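Local coordinates for flavoprotein (Thermotoga maritima, PDB 5V8S) that probably reduces dioxygen or nitric oxide at a di-iron centre with electrons passed on by FMN, as other flavo-diiron proteins do, at residues E48-N53 with T207-T212. The protein carries 1 engineered substitution. Residues are numbered along the deposited sequence; the frame is centred on the assembly and turned at random.
Sequences EGISYN and TKYIVT
The carboxylate of Glu48 and the ring of Tyr209 are the two flat groups here, and each meets a single side chain across the contact. Both carboxylate oxygens turn to the ammonium of Lys208 in a forked salt bridge: NZ of Lys208 lies 2.9 Å from Glu48 OE2, on its syn lone pair, with a weak second bond of 3.1 Å from the same NZ to Glu48 OE1. The methyl CD1 of Ile50 approaches the Tyr209 ring obliquely and comes within 4.4 Å of CE1, a light apolar touch.

The two charged chains arrive from opposite directions. Lys208 sets off with CG anti to its own N (chi1 -171°) and stays extended to the tip, whereas the Glu48 chain is bent at chi2 (-92°), which swings the carboxylate round to meet it. OE2 also bonds to His205 ND1, one turn earlier on the helix, and NZ forms another salt bridge, its strongest polar contact, with Glu312 OE2 and also donates to the carbonyl of Glu45. With two carboxylates around it, the lysine is probably held firmly in its charged form. At the base of this lysine, the O atom of Lys208 takes both Thr212 N, at 3.1 Å, and Thr212 OG1, at 2.8 Å, from opposite faces of its carbonyl plane.

The side chain of Tyr209 comes to about 4 Å from the mu-oxo-diiron centre and packs on Asp180, while Ile50 rests on His240; both of those neighbours line the metal pocket. The contact thus joins the start of strand 50-59 and the loop leading into it, in the metallo-beta-lactamase-like domain, to helix 196-214, which also packs against helix 248-260 through Thr207, Tyr209 and Ile210, and against helix 310-316 of the flavodoxin-like part through Lys208, Val211 and Thr212.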
loop_
_atom_site.group_PDB
_atom_site.type_symbol
_atom_site.label_atom_id
_atom_site.label_comp_id
_atom_site.label_asym_id
_atom_site.label_seq_id
_atom_site.Cartn_x
_atom_site.Cartn_y
_atom_site.Cartn_z
ATOM N N GLU A 48 3.772 -16.602 -5.961
ATOM C CA GLU A 48 4.527 -17.751 -6.438
ATOM C C GLU A 48 5.247 -18.500 -5.326
ATOM O O GLU A 48 5.806 -19.576 -5.593
ATOM C CB GLU A 48 5.568 -17.303 -7.457
ATOM C CG GLU A 48 6.678 -16.417 -6.908
ATOM C CD GLU A 48 6.402 -14.916 -7.015
ATOM O OE1 GLU A 48 5.286 -14.458 -6.656
ATOM O OE2 GLU A 48 7.319 -14.195 -7.482
ATOM N N GLY A 49 5.298 -17.951 -4.108
ATOM C CA GLY A 49 5.947 -18.626 -3.002
ATOM C C GLY A 49 7.458 -18.474 -2.999
ATOM O O GLY A 49 8.081 -17.824 -3.847
ATOM N N ILE A 50 8.056 -19.128 -2.007
ATOM C CA ILE A 50 9.497 -19.127 -1.806
ATOM C C ILE A 50 9.854 -20.416 -1.090
ATOM O O ILE A 50 9.074 -20.932 -0.285
ATOM C CB ILE A 50 9.945 -17.882 -1.009
ATOM C CG1 ILE A 50 11.471 -17.731 -1.047
ATOM C CG2 ILE A 50 9.394 -17.925 0.428
ATOM C CD1 ILE A 50 12.003 -16.507 -0.284
ATOM N N SER A 51 11.035 -20.954 -1.404
ATOM C CA SER A 51 11.523 -22.124 -0.690
ATOM C C SER A 51 12.524 -21.701 0.378
ATOM O O SER A 51 13.136 -20.636 0.300
ATOM C CB SER A 51 12.161 -23.146 -1.639
ATOM O OG SER A 51 13.473 -22.769 -2.046
ATOM N N TYR A 52 12.688 -22.564 1.379
ATOM C CA TYR A 52 13.775 -22.455 2.360
ATOM C C TYR A 52 14.648 -23.687 2.186
ATOM O O TYR A 52 14.151 -24.822 2.256
ATOM C CB TYR A 52 13.278 -22.323 3.817
ATOM C CG TYR A 52 12.175 -21.307 3.930
ATOM C CD1 TYR A 52 12.396 -19.986 3.575
ATOM C CD2 TYR A 52 10.915 -21.687 4.306
ATOM C CE1 TYR A 52 11.371 -19.041 3.598
ATOM C CE2 TYR A 52 9.864 -20.746 4.351
ATOM C CZ TYR A 52 10.109 -19.423 3.983
ATOM O OH TYR A 52 9.092 -18.462 3.978
ATOM N N ASN A 53 15.941 -23.463 1.959
ATOM C CA ASN A 53 16.872 -24.538 1.627
ATOM C C ASN A 53 17.950 -24.611 2.698
ATOM O O ASN A 53 18.639 -23.620 2.941
ATOM C CB ASN A 53 17.599 -24.284 0.300
ATOM C CG ASN A 53 16.656 -24.018 -0.876
ATOM O OD1 ASN A 53 15.479 -24.399 -0.871
ATOM N ND2 ASN A 53 17.193 -23.365 -1.904
ATOM N N THR A 207 15.161 -11.673 -10.118
ATOM C CA THR A 207 15.214 -10.216 -10.135
ATOM C C THR A 207 14.277 -9.632 -9.087
ATOM O O THR A 207 14.639 -8.693 -8.369
ATOM C CB THR A 207 14.832 -9.699 -11.516
ATOM O OG1 THR A 207 15.762 -10.237 -12.460
ATOM C CG2 THR A 207 14.906 -8.178 -11.545
ATOM N N LYS A 208 13.061 -10.172 -8.998
ATOM C CA LYS A 208 12.098 -9.694 -8.010
ATOM C C LYS A 208 12.646 -9.821 -6.592
ATOM O O LYS A 208 12.489 -8.906 -5.775
ATOM C CB LYS A 208 10.806 -10.491 -8.165
ATOM C CG LYS A 208 9.626 -9.989 -7.356
ATOM C CD LYS A 208 8.430 -10.907 -7.642
ATOM C CE LYS A 208 7.208 -10.611 -6.826
ATOM N NZ LYS A 208 6.095 -11.545 -7.193
ATOM N N TYR A 209 13.280 -10.960 -6.283
ATOM C CA TYR A 209 13.919 -11.181 -4.987
ATOM C C TYR A 209 15.052 -10.185 -4.750
ATOM O O TYR A 209 15.146 -9.571 -3.680
ATOM C CB TYR A 209 14.442 -12.626 -4.930
ATOM C CG TYR A 209 15.169 -12.934 -3.652
ATOM C CD1 TYR A 209 14.470 -13.335 -2.526
ATOM C CD2 TYR A 209 16.562 -12.822 -3.563
ATOM C CE1 TYR A 209 15.130 -13.616 -1.340
ATOM C CE2 TYR A 209 17.212 -13.088 -2.389
ATOM C CZ TYR A 209 16.485 -13.478 -1.280
ATOM O OH TYR A 209 17.145 -13.740 -0.100
ATOM N N ILE A 210 15.935 -10.013 -5.731
ATOM C CA ILE A 210 17.046 -9.081 -5.572
ATOM C C ILE A 210 16.541 -7.703 -5.198
ATOM O O ILE A 210 17.016 -7.084 -4.241
ATOM C CB ILE A 210 17.903 -9.015 -6.850
ATOM C CG1 ILE A 210 18.625 -10.325 -7.095
ATOM C CG2 ILE A 210 18.906 -7.884 -6.734
ATOM C CD1 ILE A 210 19.221 -10.422 -8.501
ATOM N N VAL A 211 15.612 -7.174 -5.984
ATOM C CA VAL A 211 15.200 -5.789 -5.778
ATOM C C VAL A 211 14.495 -5.635 -4.432
ATOM O O VAL A 211 14.809 -4.730 -3.645
ATOM C CB VAL A 211 14.336 -5.272 -6.942
ATOM C CG1 VAL A 211 13.922 -3.813 -6.680
ATOM C CG2 VAL A 211 15.081 -5.359 -8.283
ATOM N N THR A 212 13.538 -6.522 -4.144
ATOM C CA THR A 212 12.747 -6.383 -2.925
ATOM C C THR A 212 13.563 -6.618 -1.662
ATOM O O THR A 212 13.373 -5.899 -0.678
ATOM C CB THR A 212 11.501 -7.277 -2.923
ATOM O OG1 THR A 212 11.853 -8.659 -3.059
ATOM C CG2 THR A 212 10.513 -6.843 -4.014
#